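Side-chain contacts in indole-3-pyruvate decarboxylase (Azospirillum brasilense, PDB 2NXW), which decarboxylates indole-3-pyruvate to indole-3-acetaldehyde in auxin biosynthesis, using thiamine diphosphate and a metal ion bound in each subunit: residues A[426-431]-A[450-455]; A[63-68]-A[72-77]; A[430-435]-A[457-462]. All blocks are in the same frame, centred on the assembly; numbering follows the deposited sequence.

Contact 2 comes first along the chain, in the N-terminal TPP binding domain, where it joins the end of strand 62-64 to helix 68-82. Contacts 1 and 3 follow in the C-terminal TPP binding domain; both use helix 427-437, share Ala-430 and Gly-431, and pair it with helix 449-455 and with the 3-10 segment that follows. The centres of contacts 1 and 2 lie about 11 Å apart. Those of contacts 1 and 3 are separated by about 9 Å. Between contacts 2 and 3 the centres are about 8 Å apart. The three thus form one buried zone where the two domains meet. One cofactor binds at the 450-455 end, and Glu-68 reaches another, which the second subunit also holds.

Contact 1 of 3, residues A[426-431]-A[450-455]; sequences FGVPAG and GAFQMT. With TPP (thiamine diphosphate), chain E.
Pro-429 brings CD and CG against the Thr-455 side chain, the two crossing at about a right angle. This is the tight part: Pro-429 CD comes to 3.4 Å from Thr-455 OG1, and Pro-429 CG to 3.7 Å from Thr-455 CB. With chi1 at 64°, OG1 sits between the backbone N and the carbonyl carbon of Thr-455, within reach of Gly-425 O, its hydrogen-bond partner. Beside it Val-428 is looser. Its CG1 stands 3.8 Å from Thr-455 O, while CG2 meets Phe-452 CD1 obliquely at 4.2 Å. A water bridges the two segments here, accepting from Val-428 N (2.9 Å) and donating to Thr-455 OG1 (2.9 Å). Helix 449-455 begins within the GDG motif of thiamine diphosphate enzymes; Gly-450 N and Ala-451 N, at its start, each donate to a phosphate oxygen of the cofactor, 2.8 Å to O2A and 2.9 Å to O1A. The two helix segments run 61° apart, with strand 443-448 packed against Val-428 and Phe-452, and helix 68-82 against Pro-429.

Contact 2 of 3, residues A[63-68]-A[72-77]; sequences HTLSHE and GFAADA. With TPP (thiamine diphosphate), chain I.
Gly-72 N donates to Glu-68 O over 3.1 Å with an N-H...O angle of 167°, an i to i+4 bond in the first turn of helix 68-82, which a short loop joins to strand 62-64. This is a beta-alpha unit of the six-stranded parallel sheet of the thiamine diphosphate-binding fold in the N-terminal TPP binding domain, with strand 62-64 at the edge of the sheet within this chain and His-67 at the N-cap of the helix. Three residues before Glu-68, Leu-65 turns toward the helix and sets CD1 on the methyl of Ala-74, 3.7 Å from CD1 to CB. With CG anti to the carbonyl carbon (chi1 -70°) and the chain extended beyond, CD1 reaches from the loop to the second helical turn, and the small alanine lets it come close. Glu-68 does the reverse: its CB points away from segment 72-77, and a bend at chi2 (82°) turns the carboxylate to the cofactor, held mainly by the second subunit. Its OE1 accepts from Asn-98 ND2, which probably fixes the rotation of the group, while Met-454 of the second subunit packs against the side chain. With an alanine here, N1' of the aminopyrimidine would probably lose its carboxylate partner and Asn-98 ND2 its acceptor. In most thiamine diphosphate enzymes a glutamate faces N1' in this way. Glu-68 OE2 stands 2.6 Å from N1', and OE1 lies 3.4 Å from the methyl carbon CM2 of the same ring.

Contact 3 of 3, residues A[430-435]-A[457-462]; sequences AGIGAQ and WELGNC
Ile-432 reaches from helix 427-437 into the 3-10 turns of segment 457-462, and it alone carries the contact on the helix side. Its CB points toward that segment and branches there. CG2, anti to the backbone N, stays behind, whereas CG1, anti to the carbonyl carbon (chi1 -74°), leads the chain forward and passes Cys-462 SG at 4.4 Å. Extended once more, the chain ends in CD1, which comes down on the backbone of Glu-458: 3.5 Å from its carbonyl O and 3.8 Å from its CB. The same methyl lies, more loosely, 4.4 Å from Leu-459 CD2. The carbonyl it touches is already occupied. Glu-458 O accepts from Asn-461 N at 3.0 Å and from Asn-461 ND2 at 3.2 Å, both arriving from the same face of its plane. The hydrogen bond from the side-chain ND2 is bent, with an N-H...O angle of 135°, and its donor is tilted from the carbonyl plane. Asn-461 ND2 also donates to Ser-66 OG, and its OD1 accepts from Arg-464. Beyond CG the Glu-458 chain bends at chi2, and its buried carboxylate takes a hydrogen bond from Ser-66 N at OE1 and a weak one from His-67 N at OE2, tying this domain to the loop that leads into helix 68-82. The chemistry is thus divided: the Ile-432 carbons meet backbone, leucine methyl and cysteine sulfur, while the polar groups of Glu-458 and Asn-461 find partners within the turn and across the domain boundary, which is likely to ease the cost of burying the carboxylate.

Contact 1 of 3, residues A[426-431]-A[450-455]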
loop_
_atom_site.group_PDB
_atom_site.type_symbol
_atom_site.label_atom_id
_atom_site.label_comp_id
_atom_site.label_asym_id
_atom_site.label_seq_id
_atom_site.Cartn_x
_atom_site.Cartn_y
_atom_site.Cartn_z
ATOM N N PHE A 426 -16.967 -7.161 23.959
ATOM C CA PHE A 426 -16.137 -8.174 24.605
ATOM C C PHE A 426 -16.674 -8.705 25.939
ATOM O O PHE A 426 -16.550 -9.892 26.242
ATOM C CB PHE A 426 -14.752 -7.549 24.848
ATOM C CG PHE A 426 -13.771 -8.438 25.564
ATOM C CD1 PHE A 426 -12.945 -9.288 24.844
ATOM C CD2 PHE A 426 -13.623 -8.377 26.946
ATOM C CE1 PHE A 426 -11.975 -10.064 25.489
ATOM C CE2 PHE A 426 -12.655 -9.150 27.602
ATOM C CZ PHE A 426 -11.830 -9.989 26.881
ATOM N N GLY A 427 -17.278 -7.814 26.716
ATOM C CA GLY A 427 -17.691 -8.135 28.073
ATOM C C GLY A 427 -18.460 -9.384 28.425
ATOM O O GLY A 427 -17.947 -10.267 29.131
ATOM N N VAL A 428 -19.698 -9.447 27.973
ATOM C CA VAL A 428 -20.532 -10.595 28.285
ATOM C C VAL A 428 -19.943 -11.888 27.707
ATOM O O VAL A 428 -19.819 -12.875 28.424
ATOM C CB VAL A 428 -21.989 -10.332 27.832
ATOM C CG1 VAL A 428 -22.808 -11.616 27.863
ATOM C CG2 VAL A 428 -22.632 -9.295 28.782
ATOM N N PRO A 429 -19.562 -11.902 26.417
ATOM C CA PRO A 429 -18.982 -13.128 25.851
ATOM C C PRO A 429 -17.701 -13.545 26.564
ATOM O O PRO A 429 -17.426 -14.739 26.688
ATOM C CB PRO A 429 -18.710 -12.760 24.403
ATOM C CG PRO A 429 -19.789 -11.749 24.098
ATOM C CD PRO A 429 -19.906 -10.932 25.358
ATOM N N ALA A 430 -16.903 -12.582 27.022
ATOM C CA ALA A 430 -15.665 -12.929 27.720
ATOM C C ALA A 430 -16.013 -13.556 29.070
ATOM O O ALA A 430 -15.376 -14.523 29.488
ATOM C CB ALA A 430 -14.794 -11.690 27.914
ATOM N N GLY A 431 -17.013 -13.011 29.757
ATOM C CA GLY A 431 -17.406 -13.589 31.031
ATOM C C GLY A 431 -17.875 -15.017 30.812
ATOM O O GLY A 431 -17.594 -15.905 31.619
ATOM N N GLY A 450 -24.945 0.315 25.792
ATOM C CA GLY A 450 -24.595 0.260 24.382
ATOM C C GLY A 450 -23.942 -1.066 24.036
ATOM O O GLY A 450 -24.292 -1.706 23.032
ATOM N N ALA A 451 -23.002 -1.494 24.872
ATOM C CA ALA A 451 -22.319 -2.766 24.622
ATOM C C ALA A 451 -23.245 -3.968 24.796
ATOM O O ALA A 451 -23.131 -4.950 24.059
ATOM C CB ALA A 451 -21.120 -2.909 25.528
ATOM N N PHE A 452 -24.154 -3.903 25.764
ATOM C CA PHE A 452 -25.058 -5.022 25.955
ATOM C C PHE A 452 -25.943 -5.206 24.719
ATOM O O PHE A 452 -26.263 -6.326 24.344
ATOM C CB PHE A 452 -25.924 -4.809 27.196
ATOM C CG PHE A 452 -26.631 -6.050 27.649
ATOM C CD1 PHE A 452 -26.079 -6.858 28.638
ATOM C CD2 PHE A 452 -27.827 -6.435 27.056
ATOM C CE1 PHE A 452 -26.723 -8.045 29.029
ATOM C CE2 PHE A 452 -28.470 -7.617 27.436
ATOM C CZ PHE A 452 -27.907 -8.419 28.429
ATOM N N GLN A 453 -26.357 -4.105 24.093
ATOM C CA GLN A 453 -27.183 -4.194 22.895
ATOM C C GLN A 453 -26.459 -4.952 21.780
ATOM O O GLN A 453 -27.087 -5.487 20.877
ATOM C CB GLN A 453 -27.539 -2.794 22.385
ATOM C CG GLN A 453 -28.484 -2.018 23.270
ATOM C CD GLN A 453 -28.643 -0.608 22.780
ATOM O OE1 GLN A 453 -28.498 -0.337 21.586
ATOM N NE2 GLN A 453 -28.963 0.301 23.692
ATOM N N MET A 454 -25.134 -4.972 21.852
ATOM C CA MET A 454 -24.333 -5.667 20.851
ATOM C C MET A 454 -24.215 -7.170 21.087
ATOM O O MET A 454 -24.537 -7.965 20.203
ATOM C CB MET A 454 -22.910 -5.089 20.803
ATOM C CG MET A 454 -22.829 -3.620 20.393
ATOM S SD MET A 454 -21.092 -3.092 20.388
ATOM C CE MET A 454 -21.230 -1.489 19.556
ATOM N N THR A 455 -23.788 -7.543 22.294
ATOM C CA THR A 455 -23.521 -8.950 22.583
ATOM C C THR A 455 -24.025 -9.476 23.918
ATOM O O THR A 455 -23.719 -10.615 24.269
ATOM C CB THR A 455 -22.005 -9.203 22.553
ATOM O OG1 THR A 455 -21.399 -8.438 23.601
ATOM C CG2 THR A 455 -21.409 -8.809 21.195
HETATM N "N1'" TPP E . -17.964 0.163 18.117
HETATM C "C2'" TPP E . -17.184 -0.779 18.670
HETATM C CM2 TPP E . -17.320 -2.224 18.216
HETATM N "N3'" TPP E . -16.286 -0.461 19.607
HETATM C "C4'" TPP E . -16.119 0.820 20.045
HETATM N "N4'" TPP E . -15.142 1.094 20.953
HETATM C "C5'" TPP E . -16.973 1.849 19.532
HETATM C "C6'" TPP E . -17.888 1.474 18.527
HETATM C "C7'" TPP E . -16.892 3.320 20.001
HETATM N N3 TPP E . -17.313 3.534 21.460
HETATM C C2 TPP E . -16.357 3.648 22.386
HETATM S S1 TPP E . -17.235 3.920 23.880
HETATM C C5 TPP E . -18.858 3.890 23.198
HETATM C C4 TPP E . -18.632 3.676 21.841
HETATM C CM4 TPP E . -19.814 3.588 20.837
HETATM C C6 TPP E . -20.109 4.060 23.963
HETATM C C7 TPP E . -20.305 2.856 24.902
HETATM O O7 TPP E . -21.608 2.998 25.410
HETATM P PA TPP E . -21.885 2.037 26.637
HETATM O O1A TPP E . -21.644 0.565 26.316
HETATM O O2A TPP E . -23.347 2.295 26.995
HETATM O O3A TPP E . -20.985 2.412 27.897
HETATM P PB TPP E . -20.878 3.973 28.436
HETATM O O1B TPP E . -22.266 4.616 28.463
HETATM O O2B TPP E . -20.261 3.828 29.856
HETATM O O3B TPP E . -19.918 4.767 27.563
HETATM O O HOH W 1 -20.950 -7.403 26.300
#

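Contact 2 of 3, residues A[63-68]-A[72-77]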
loop_
_atom_site.group_PDB
_atom_site.type_symbol
_atom_site.label_atom_id
_atom_site.label_comp_id
_atom_site.label_asym_id
_atom_site.label_seq_id
_atom_site.Cartn_x
_atom_site.Cartn_y
_atom_site.Cartn_z
ATOM N N HIS A 63 -18.467 -25.917 22.893
ATOM C CA HIS A 63 -19.451 -24.931 23.324
ATOM C C HIS A 63 -19.889 -24.049 22.176
ATOM O O HIS A 63 -19.063 -23.367 21.563
ATOM C CB HIS A 63 -18.861 -24.027 24.409
ATOM C CG HIS A 63 -18.359 -24.765 25.603
ATOM N ND1 HIS A 63 -19.108 -25.730 26.245
ATOM C CD2 HIS A 63 -17.193 -24.675 26.283
ATOM C CE1 HIS A 63 -18.420 -26.204 27.269
ATOM N NE2 HIS A 63 -17.257 -25.583 27.317
ATOM N N THR A 64 -21.178 -24.052 21.871
ATOM C CA THR A 64 -21.647 -23.181 20.804
ATOM C C THR A 64 -22.197 -21.897 21.397
ATOM O O THR A 64 -22.583 -21.840 22.572
ATOM C CB THR A 64 -22.725 -23.852 19.927
ATOM O OG1 THR A 64 -23.872 -24.196 20.718
ATOM C CG2 THR A 64 -22.154 -25.109 19.273
ATOM N N LEU A 65 -22.171 -20.846 20.590
ATOM C CA LEU A 65 -22.704 -19.563 21.007
ATOM C C LEU A 65 -23.669 -19.093 19.926
ATOM O O LEU A 65 -23.899 -19.799 18.949
ATOM C CB LEU A 65 -21.558 -18.575 21.237
ATOM C CG LEU A 65 -20.758 -18.983 22.485
ATOM C CD1 LEU A 65 -19.500 -18.160 22.611
ATOM C CD2 LEU A 65 -21.635 -18.806 23.724
ATOM N N SER A 66 -24.253 -17.918 20.102
ATOM C CA SER A 66 -25.220 -17.414 19.148
ATOM C C SER A 66 -24.671 -16.723 17.911
ATOM O O SER A 66 -25.162 -16.942 16.801
ATOM C CB SER A 66 -26.153 -16.418 19.842
ATOM O OG SER A 66 -26.860 -17.029 20.913
ATOM N N HIS A 67 -23.660 -15.889 18.117
ATOM C CA HIS A 67 -23.099 -15.053 17.045
ATOM C C HIS A 67 -21.572 -15.162 17.068
ATOM O O HIS A 67 -20.979 -15.247 18.144
ATOM C CB HIS A 67 -23.570 -13.614 17.322
ATOM C CG HIS A 67 -23.646 -12.728 16.117
ATOM N ND1 HIS A 67 -23.828 -11.364 16.226
ATOM C CD2 HIS A 67 -23.617 -13.002 14.790
ATOM C CE1 HIS A 67 -23.905 -10.837 15.015
ATOM N NE2 HIS A 67 -23.783 -11.807 14.127
ATOM N N GLU A 68 -20.935 -15.143 15.891
ATOM C CA GLU A 68 -19.479 -15.314 15.839
ATOM C C GLU A 68 -18.632 -14.347 16.669
ATOM O O GLU A 68 -17.569 -14.739 17.159
ATOM C CB GLU A 68 -18.971 -15.349 14.390
ATOM C CG GLU A 68 -19.320 -16.643 13.641
ATOM C CD GLU A 68 -20.726 -16.687 13.067
ATOM O OE1 GLU A 68 -21.473 -15.684 13.158
ATOM O OE2 GLU A 68 -21.098 -17.744 12.507
ATOM N N GLY A 72 -15.363 -15.667 19.110
ATOM C CA GLY A 72 -14.016 -15.133 19.188
ATOM C C GLY A 72 -13.678 -14.556 20.552
ATOM O O GLY A 72 -12.603 -14.821 21.102
ATOM N N PHE A 73 -14.594 -13.769 21.110
ATOM C CA PHE A 73 -14.361 -13.175 22.422
ATOM C C PHE A 73 -14.256 -14.236 23.526
ATOM O O PHE A 73 -13.437 -14.104 24.441
ATOM C CB PHE A 73 -15.495 -12.203 22.784
ATOM C CG PHE A 73 -15.560 -10.957 21.917
ATOM C CD1 PHE A 73 -14.407 -10.231 21.602
ATOM C CD2 PHE A 73 -16.796 -10.470 21.488
ATOM C CE1 PHE A 73 -14.491 -9.031 20.872
ATOM C CE2 PHE A 73 -16.893 -9.275 20.765
ATOM C CZ PHE A 73 -15.742 -8.554 20.457
ATOM N N ALA A 74 -15.103 -15.264 23.449
ATOM C CA ALA A 74 -15.096 -16.332 24.442
ATOM C C ALA A 74 -13.784 -17.105 24.356
ATOM O O ALA A 74 -13.185 -17.404 25.382
ATOM C CB ALA A 74 -16.272 -17.270 24.210
ATOM N N ALA A 75 -13.331 -17.401 23.137
ATOM C CA ALA A 75 -12.070 -18.134 22.974
ATOM C C ALA A 75 -10.907 -17.294 23.506
ATOM O O ALA A 75 -9.984 -17.810 24.150
ATOM C CB ALA A 75 -11.846 -18.479 21.504
ATOM N N ASP A 76 -10.940 -15.993 23.224
ATOM C CA ASP A 76 -9.916 -15.079 23.703
ATOM C C ASP A 76 -9.924 -15.103 25.237
ATOM O O ASP A 76 -8.889 -15.250 25.880
ATOM C CB ASP A 76 -10.238 -13.675 23.172
ATOM C CG ASP A 76 -9.206 -12.633 23.561
ATOM O OD1 ASP A 76 -8.228 -12.957 24.267
ATOM O OD2 ASP A 76 -9.383 -11.469 23.137
ATOM N N ALA A 77 -11.107 -14.959 25.829
ATOM C CA ALA A 77 -11.224 -14.971 27.282
ATOM C C ALA A 77 -10.717 -16.268 27.908
ATOM O O ALA A 77 -10.094 -16.234 28.969
ATOM C CB ALA A 77 -12.668 -14.732 27.684
HETATM N "N1'" TPP I . -22.794 -17.999 10.572
HETATM C "C2'" TPP I . -23.168 -17.052 9.702
HETATM C CM2 TPP I . -22.844 -15.594 10.004
HETATM N "N3'" TPP I . -23.821 -17.369 8.581
HETATM C "C4'" TPP I . -24.140 -18.667 8.274
HETATM N "N4'" TPP I . -24.764 -18.952 7.094
HETATM C "C5'" TPP I . -23.792 -19.705 9.197
HETATM C "C6'" TPP I . -23.093 -19.315 10.359
HETATM C "C7'" TPP I . -24.126 -21.217 8.952
HETATM N N3 TPP I . -25.625 -21.526 8.882
HETATM C C2 TPP I . -26.200 -21.645 7.685
HETATM S S1 TPP I . -27.852 -22.049 8.053
HETATM C C5 TPP I . -27.715 -22.032 9.804
HETATM C C4 TPP I . -26.371 -21.741 9.997
HETATM C CM4 TPP I . -25.780 -21.673 11.415
HETATM C C6 TPP I . -28.792 -22.297 10.766
HETATM C C7 TPP I . -29.798 -21.144 10.764
HETATM O O7 TPP I . -30.662 -21.401 11.847
HETATM P PA TPP I . -31.966 -20.505 11.799
HETATM O O1A TPP I . -31.667 -19.034 11.725
HETATM O O2A TPP I . -32.738 -20.831 13.127
HETATM O O3A TPP I . -32.939 -20.880 10.539
HETATM P PB TPP I . -33.293 -22.475 10.244
HETATM O O1B TPP I . -33.747 -23.135 11.555
HETATM O O2B TPP I . -34.454 -22.435 9.220
HETATM O O3B TPP I . -32.116 -23.196 9.658
#

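Contact 3 of 3, residues A[430-435]-A[457-462]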
loop_
_atom_site.group_PDB
_atom_site.type_symbol
_atom_site.label_atom_id
_atom_site.label_comp_id
_atom_site.label_asym_id
_atom_site.label_seq_id
_atom_site.Cartn_x
_atom_site.Cartn_y
_atom_site.Cartn_z
ATOM N N ALA A 430 -16.903 -12.582 27.022
ATOM C CA ALA A 430 -15.665 -12.929 27.720
ATOM C C ALA A 430 -16.013 -13.556 29.070
ATOM O O ALA A 430 -15.376 -14.523 29.488
ATOM C CB ALA A 430 -14.794 -11.690 27.914
ATOM N N GLY A 431 -17.013 -13.011 29.757
ATOM C CA GLY A 431 -17.406 -13.589 31.031
ATOM C C GLY A 431 -17.875 -15.017 30.812
ATOM O O GLY A 431 -17.594 -15.905 31.619
ATOM N N ILE A 432 -18.594 -15.237 29.719
ATOM C CA ILE A 432 -19.098 -16.570 29.393
ATOM C C ILE A 432 -17.938 -17.522 29.074
ATOM O O ILE A 432 -17.881 -18.643 29.596
ATOM C CB ILE A 432 -20.094 -16.489 28.206
ATOM C CG1 ILE A 432 -21.419 -15.893 28.692
ATOM C CG2 ILE A 432 -20.282 -17.865 27.566
ATOM C CD1 ILE A 432 -22.352 -15.466 27.571
ATOM N N GLY A 433 -17.004 -17.081 28.237
ATOM C CA GLY A 433 -15.879 -17.937 27.887
ATOM C C GLY A 433 -15.041 -18.288 29.100
ATOM O O GLY A 433 -14.642 -19.449 29.298
ATOM N N ALA A 434 -14.764 -17.288 29.929
ATOM C CA ALA A 434 -13.968 -17.523 31.119
ATOM C C ALA A 434 -14.687 -18.486 32.050
ATOM O O ALA A 434 -14.077 -19.433 32.551
ATOM C CB ALA A 434 -13.681 -16.204 31.846
ATOM N N GLN A 435 -15.981 -18.283 32.282
ATOM C CA GLN A 435 -16.655 -19.187 33.202
ATOM C C GLN A 435 -16.754 -20.611 32.644
ATOM O O GLN A 435 -16.770 -21.577 33.413
ATOM C CB GLN A 435 -18.029 -18.633 33.615
ATOM C CG GLN A 435 -18.576 -19.404 34.837
ATOM C CD GLN A 435 -19.625 -18.673 35.659
ATOM O OE1 GLN A 435 -20.397 -19.314 36.400
ATOM N NE2 GLN A 435 -19.659 -17.353 35.566
ATOM N N TRP A 457 -26.879 -10.448 24.671
ATOM C CA TRP A 457 -27.850 -11.499 24.373
ATOM C C TRP A 457 -27.251 -12.899 24.437
ATOM O O TRP A 457 -27.985 -13.898 24.514
ATOM C CB TRP A 457 -28.447 -11.236 22.980
ATOM C CG TRP A 457 -28.745 -9.773 22.788
ATOM C CD1 TRP A 457 -28.078 -8.899 21.974
ATOM C CD2 TRP A 457 -29.715 -8.996 23.503
ATOM N NE1 TRP A 457 -28.571 -7.629 22.142
ATOM C CE2 TRP A 457 -29.574 -7.659 23.075
ATOM C CE3 TRP A 457 -30.679 -9.304 24.475
ATOM C CZ2 TRP A 457 -30.367 -6.619 23.582
ATOM C CZ3 TRP A 457 -31.463 -8.274 24.987
ATOM C CH2 TRP A 457 -31.301 -6.943 24.536
ATOM N N GLU A 458 -25.929 -12.979 24.397
ATOM C CA GLU A 458 -25.277 -14.277 24.470
ATOM C C GLU A 458 -25.584 -14.979 25.792
ATOM O O GLU A 458 -25.402 -16.189 25.910
ATOM C CB GLU A 458 -23.774 -14.123 24.269
ATOM C CG GLU A 458 -23.388 -13.668 22.868
ATOM C CD GLU A 458 -23.627 -14.719 21.794
ATOM O OE1 GLU A 458 -23.770 -15.915 22.125
ATOM O OE2 GLU A 458 -23.648 -14.340 20.604
ATOM N N LEU A 459 -26.092 -14.230 26.770
ATOM C CA LEU A 459 -26.445 -14.817 28.058
ATOM C C LEU A 459 -27.522 -15.889 27.892
ATOM O O LEU A 459 -27.692 -16.736 28.774
ATOM C CB LEU A 459 -26.923 -13.728 29.023
ATOM C CG LEU A 459 -25.828 -12.817 29.587
ATOM C CD1 LEU A 459 -26.505 -11.646 30.302
ATOM C CD2 LEU A 459 -24.924 -13.591 30.565
ATOM N N GLY A 460 -28.253 -15.856 26.778
ATOM C CA GLY A 460 -29.272 -16.871 26.543
ATOM C C GLY A 460 -28.687 -18.274 26.416
ATOM O O GLY A 460 -29.428 -19.272 26.414
ATOM N N ASN A 461 -27.366 -18.368 26.300
ATOM C CA ASN A 461 -26.687 -19.658 26.185
ATOM C C ASN A 461 -26.184 -20.208 27.506
ATOM O O ASN A 461 -25.678 -21.330 27.550
ATOM C CB ASN A 461 -25.501 -19.538 25.223
ATOM C CG ASN A 461 -25.941 -19.213 23.819
ATOM O OD1 ASN A 461 -26.609 -20.018 23.167
ATOM N ND2 ASN A 461 -25.580 -18.019 23.339
ATOM N N CYS A 462 -26.326 -19.445 28.583
ATOM C CA CYS A 462 -25.822 -19.889 29.878
ATOM C C CYS A 462 -26.351 -21.230 30.366
ATOM O O CYS A 462 -25.567 -22.058 30.844
ATOM C CB CYS A 462 -26.085 -18.833 30.950
ATOM S SG CYS A 462 -25.055 -17.358 30.785
#